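Local coordinates for ORF10 (Moritella marina, PDB 6RIW), which probably helps build polyunsaturated fatty acids, this piece being the ketosynthase-chain length factor didomain of a longer synthase subunit, at residues Ser663-Leu675 and Gly835-Ile847. Numbering follows the deposited sequence.
Sequences SAEENSVYRCVEL and GHTFNASGMASII
Val669 and Tyr670 straddle Gly842, where the two helix starts come closest; their short axes pass 8.3 Å apart at 70°. Val669 drops both methyls onto the backbone: CG2 lies 3.6 Å from Met843 N, while CG1, anti to the backbone N (chi1 169°), meets Met843 CE at 3.8 Å, the two side chains crossing nearly at right angles. Tyr670 runs obliquely past the glycine, its CZ 3.5 Å from Gly842 CA, a fit that the bare alpha carbon permits. Beyond it, Tyr670 OH reaches Ser845 CB. Ile846 slides past the tyrosine in the opposite direction and puts CD1 at the ring edge; the same methyl meets Val673 CG2 tip to tip at 3.9 Å.

Water carries the polar part. One molecule joins the carbonyls of Glu666 and Asn839 to the NH groups of Val669 and Gly842, gripped by four bonds. A second links Glu665 N to Asn839 OD1, and a third runs from Glu665 OE1 to Asn839 ND2. Glu666 brings CG to the edge of the His836 ring, 3.9 Å from CE1; the bend at chi2 (94°) then turns the carboxylate so that OE2 shares a water with His836 NE2, while OE1 accepts from Arg873 N. Phe838 CE1 covers one face of that imidazole. By sequence, Glu666 probably occupies the place of the active ketosynthase's nucleophilic cysteine, consistent with a chain length factor.

Strands 576-581 and 687-694 lie against Val669, and Met843 also rests on strand 741-752, so both helices pack on the thiolase-fold strands of this second ketosynthase-like domain.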
loop_
_atom_site.group_PDB
_atom_site.type_symbol
_atom_site.label_atom_id
_atom_site.label_comp_id
_atom_site.label_asym_id
_atom_site.label_seq_id
_atom_site.Cartn_x
_atom_site.Cartn_y
_atom_site.Cartn_z
ATOM N N SER A 663 -2.932 1.856 -4.503
ATOM C CA SER A 663 -2.046 3.013 -4.532
ATOM C C SER A 663 -1.600 3.269 -5.963
ATOM O O SER A 663 -1.008 2.394 -6.603
ATOM C CB SER A 663 -0.841 2.800 -3.606
ATOM O OG SER A 663 -1.274 2.566 -2.270
ATOM N N ALA A 664 -1.887 4.463 -6.467
ATOM C CA ALA A 664 -1.405 4.864 -7.785
ATOM C C ALA A 664 -1.183 6.370 -7.789
ATOM O O ALA A 664 -1.524 7.055 -8.758
ATOM C CB ALA A 664 -2.365 4.436 -8.902
ATOM N N GLU A 665 -0.651 6.898 -6.688
ATOM C CA GLU A 665 -0.314 8.331 -6.529
ATOM C C GLU A 665 -1.607 9.143 -6.705
ATOM O O GLU A 665 -2.668 8.748 -6.187
ATOM C CB GLU A 665 0.824 8.696 -7.485
ATOM C CG GLU A 665 2.121 7.883 -7.250
ATOM C CD GLU A 665 2.599 7.949 -5.807
ATOM O OE1 GLU A 665 2.484 9.043 -5.191
ATOM O OE2 GLU A 665 3.064 6.909 -5.266
ATOM N N GLU A 666 -1.571 10.288 -7.398
ATOM C CA GLU A 666 -2.783 11.102 -7.488
ATOM C C GLU A 666 -3.911 10.358 -8.189
ATOM O O GLU A 666 -5.086 10.650 -7.945
ATOM C CB GLU A 666 -2.499 12.422 -8.224
ATOM C CG GLU A 666 -1.624 13.394 -7.420
ATOM C CD GLU A 666 -0.130 13.269 -7.763
ATOM O OE1 GLU A 666 0.355 12.132 -7.997
ATOM O OE2 GLU A 666 0.574 14.312 -7.779
ATOM N N ASN A 667 -3.589 9.394 -9.059
ATOM C CA ASN A 667 -4.618 8.625 -9.754
ATOM C C ASN A 667 -5.120 7.417 -8.956
ATOM O O ASN A 667 -5.820 6.562 -9.512
ATOM C CB ASN A 667 -4.104 8.201 -11.134
ATOM C CG ASN A 667 -4.180 9.349 -12.147
ATOM O OD1 ASN A 667 -5.125 10.138 -12.131
ATOM N ND2 ASN A 667 -3.157 9.483 -12.977
ATOM N N SER A 668 -4.824 7.343 -7.658
ATOM C CA SER A 668 -5.267 6.199 -6.863
ATOM C C SER A 668 -6.780 5.967 -6.964
ATOM O O SER A 668 -7.233 4.835 -7.167
ATOM C CB SER A 668 -4.882 6.409 -5.397
ATOM O OG SER A 668 -3.473 6.404 -5.209
ATOM N N VAL A 669 -7.578 7.022 -6.785
ATOM C CA VAL A 669 -9.032 6.854 -6.785
ATOM C C VAL A 669 -9.538 6.432 -8.160
ATOM O O VAL A 669 -10.440 5.592 -8.271
ATOM C CB VAL A 669 -9.729 8.141 -6.308
ATOM C CG1 VAL A 669 -11.263 8.047 -6.566
ATOM C CG2 VAL A 669 -9.470 8.376 -4.815
ATOM N N TYR A 670 -8.983 7.005 -9.234
ATOM C CA TYR A 670 -9.449 6.623 -10.565
ATOM C C TYR A 670 -9.071 5.180 -10.907
ATOM O O TYR A 670 -9.844 4.485 -11.573
ATOM C CB TYR A 670 -8.910 7.624 -11.606
ATOM C CG TYR A 670 -9.296 9.070 -11.308
ATOM C CD1 TYR A 670 -10.515 9.377 -10.724
ATOM C CD2 TYR A 670 -8.429 10.125 -11.593
ATOM C CE1 TYR A 670 -10.879 10.701 -10.436
ATOM C CE2 TYR A 670 -8.787 11.455 -11.308
ATOM C CZ TYR A 670 -10.008 11.728 -10.740
ATOM O OH TYR A 670 -10.350 13.043 -10.463
ATOM N N ARG A 671 -7.916 4.690 -10.438
ATOM C CA ARG A 671 -7.644 3.261 -10.594
ATOM C C ARG A 671 -8.630 2.401 -9.797
ATOM O O ARG A 671 -8.951 1.285 -10.225
ATOM C CB ARG A 671 -6.204 2.926 -10.194
ATOM C CG ARG A 671 -5.127 3.517 -11.132
ATOM C CD ARG A 671 -5.099 2.860 -12.528
ATOM N NE ARG A 671 -4.026 3.425 -13.359
ATOM C CZ ARG A 671 -3.886 3.194 -14.668
ATOM N NH1 ARG A 671 -2.875 3.749 -15.335
ATOM N NH2 ARG A 671 -4.748 2.400 -15.310
ATOM N N CYS A 672 -9.104 2.880 -8.640
ATOM C CA CYS A 672 -10.140 2.147 -7.901
ATOM C C CYS A 672 -11.443 2.090 -8.680
ATOM O O CYS A 672 -12.160 1.078 -8.641
ATOM C CB CYS A 672 -10.405 2.805 -6.542
ATOM S SG CYS A 672 -9.099 2.561 -5.318
ATOM N N VAL A 673 -11.813 3.190 -9.333
ATOM C CA VAL A 673 -13.031 3.177 -10.145
ATOM C C VAL A 673 -12.923 2.113 -11.235
ATOM O O VAL A 673 -13.848 1.320 -11.459
ATOM C CB VAL A 673 -13.282 4.580 -10.723
ATOM C CG1 VAL A 673 -14.446 4.566 -11.718
ATOM C CG2 VAL A 673 -13.524 5.600 -9.583
ATOM N N GLU A 674 -11.776 2.081 -11.930
ATOM C CA GLU A 674 -11.519 1.068 -12.955
ATOM C C GLU A 674 -11.565 -0.336 -12.373
ATOM O O GLU A 674 -12.163 -1.248 -12.963
ATOM C CB GLU A 674 -10.158 1.323 -13.599
ATOM C CG GLU A 674 -9.682 0.242 -14.585
ATOM C CD GLU A 674 -8.342 0.620 -15.254
ATOM O OE1 GLU A 674 -7.329 0.886 -14.544
ATOM O OE2 GLU A 674 -8.315 0.670 -16.495
ATOM N N LEU A 675 -10.954 -0.530 -11.210
ATOM C CA LEU A 675 -11.000 -1.839 -10.550
ATOM C C LEU A 675 -12.425 -2.221 -10.147
ATOM O O LEU A 675 -12.847 -3.375 -10.340
ATOM C CB LEU A 675 -10.076 -1.827 -9.325
ATOM C CG LEU A 675 -10.013 -3.096 -8.461
ATOM C CD1 LEU A 675 -9.723 -4.314 -9.339
ATOM C CD2 LEU A 675 -8.916 -2.915 -7.384
ATOM N N GLY A 835 -8.119 22.589 -1.493
ATOM C CA GLY A 835 -6.690 22.321 -1.657
ATOM C C GLY A 835 -6.401 20.965 -2.316
ATOM O O GLY A 835 -7.289 20.247 -2.759
ATOM N N HIS A 836 -5.106 20.641 -2.412
ATOM C CA HIS A 836 -4.634 19.451 -3.122
ATOM C C HIS A 836 -4.520 18.317 -2.113
ATOM O O HIS A 836 -3.654 18.355 -1.239
ATOM C CB HIS A 836 -3.275 19.726 -3.766
ATOM C CG HIS A 836 -2.888 18.743 -4.827
ATOM N ND1 HIS A 836 -3.253 17.414 -4.777
ATOM C CD2 HIS A 836 -2.200 18.903 -5.984
ATOM C CE1 HIS A 836 -2.799 16.792 -5.855
ATOM N NE2 HIS A 836 -2.152 17.672 -6.604
ATOM N N THR A 837 -5.381 17.297 -2.222
ATOM C CA THR A 837 -5.363 16.206 -1.254
ATOM C C THR A 837 -4.656 14.959 -1.792
ATOM O O THR A 837 -4.860 13.858 -1.264
ATOM C CB THR A 837 -6.791 15.890 -0.775
ATOM O OG1 THR A 837 -7.610 15.464 -1.884
ATOM C CG2 THR A 837 -7.434 17.155 -0.155
ATOM N N PHE A 838 -3.839 15.122 -2.840
ATOM C CA PHE A 838 -2.898 14.123 -3.335
ATOM C C PHE A 838 -3.509 12.733 -3.509
ATOM O O PHE A 838 -4.262 12.510 -4.465
ATOM C CB PHE A 838 -1.648 14.175 -2.435
ATOM C CG PHE A 838 -0.861 15.430 -2.709
ATOM C CD1 PHE A 838 -0.137 15.526 -3.906
ATOM C CD2 PHE A 838 -1.000 16.558 -1.905
ATOM C CE1 PHE A 838 0.525 16.723 -4.231
ATOM C CE2 PHE A 838 -0.346 17.775 -2.240
ATOM C CZ PHE A 838 0.402 17.843 -3.393
ATOM N N ASN A 839 -3.209 11.773 -2.631
ATOM C CA ASN A 839 -3.738 10.428 -2.917
ATOM C C ASN A 839 -5.259 10.346 -2.822
ATOM O O ASN A 839 -5.853 9.396 -3.353
ATOM C CB ASN A 839 -3.086 9.407 -1.987
ATOM C CG ASN A 839 -1.603 9.278 -2.263
ATOM O OD1 ASN A 839 -1.216 9.029 -3.388
ATOM N ND2 ASN A 839 -0.767 9.473 -1.241
ATOM N N ALA A 840 -5.908 11.295 -2.165
ATOM C CA ALA A 840 -7.363 11.341 -2.152
ATOM C C ALA A 840 -7.945 12.317 -3.179
ATOM O O ALA A 840 -9.167 12.522 -3.200
ATOM C CB ALA A 840 -7.844 11.712 -0.734
ATOM N N SER A 841 -7.112 12.953 -4.015
ATOM C CA SER A 841 -7.607 14.066 -4.835
ATOM C C SER A 841 -8.670 13.628 -5.836
ATOM O O SER A 841 -9.562 14.414 -6.174
ATOM C CB SER A 841 -6.459 14.752 -5.591
ATOM O OG SER A 841 -5.704 13.808 -6.331
ATOM N N GLY A 842 -8.584 12.404 -6.352
ATOM C CA GLY A 842 -9.634 11.936 -7.256
ATOM C C GLY A 842 -10.999 11.863 -6.599
ATOM O O GLY A 842 -12.025 12.086 -7.260
ATOM N N MET A 843 -11.040 11.558 -5.299
ATOM C CA MET A 843 -12.325 11.485 -4.600
ATOM C C MET A 843 -12.948 12.872 -4.427
ATOM O O MET A 843 -14.160 13.036 -4.614
ATOM C CB MET A 843 -12.153 10.796 -3.245
ATOM C CG MET A 843 -13.460 10.354 -2.587
ATOM S SD MET A 843 -14.408 9.207 -3.606
ATOM C CE MET A 843 -13.379 7.727 -3.452
ATOM N N ALA A 844 -12.144 13.884 -4.076
ATOM C CA ALA A 844 -12.671 15.243 -4.003
ATOM C C ALA A 844 -13.315 15.669 -5.321
ATOM O O ALA A 844 -14.402 16.265 -5.322
ATOM C CB ALA A 844 -11.561 16.236 -3.624
ATOM N N SER A 845 -12.653 15.394 -6.448
ATOM C CA SER A 845 -13.203 15.789 -7.750
ATOM C C SER A 845 -14.487 15.037 -8.074
ATOM O O SER A 845 -15.436 15.620 -8.619
ATOM C CB SER A 845 -12.190 15.528 -8.858
ATOM O OG SER A 845 -10.997 16.244 -8.633
ATOM N N ILE A 846 -14.503 13.727 -7.821
ATOM C CA ILE A 846 -15.700 12.933 -8.119
ATOM C C ILE A 846 -16.870 13.408 -7.274
ATOM O O ILE A 846 -17.996 13.573 -7.773
ATOM C CB ILE A 846 -15.413 11.437 -7.904
ATOM C CG1 ILE A 846 -14.573 10.896 -9.070
ATOM C CG2 ILE A 846 -16.744 10.643 -7.768
ATOM C CD1 ILE A 846 -14.080 9.431 -8.876
ATOM N N ILE A 847 -16.631 13.667 -5.989
ATOM C CA ILE A 847 -17.745 14.027 -5.113
ATOM C C ILE A 847 -18.276 15.426 -5.435
ATOM O O ILE A 847 -19.501 15.635 -5.472
ATOM C CB ILE A 847 -17.332 13.892 -3.640
ATOM C CG1 ILE A 847 -17.183 12.393 -3.326
ATOM C CG2 ILE A 847 -18.383 14.574 -2.702
ATOM C CD1 ILE A 847 -16.850 12.102 -1.870
HETATM O O HOH W 1 -0.479 6.236 -3.694
HETATM O O HOH W 2 2.101 9.656 -2.679
HETATM O O HOH W 3 -6.765 9.924 -5.917
HETATM O O HOH W 4 -0.614 16.604 -8.789
HETATM O O HOH W 5 -8.879 15.217 -11.028
#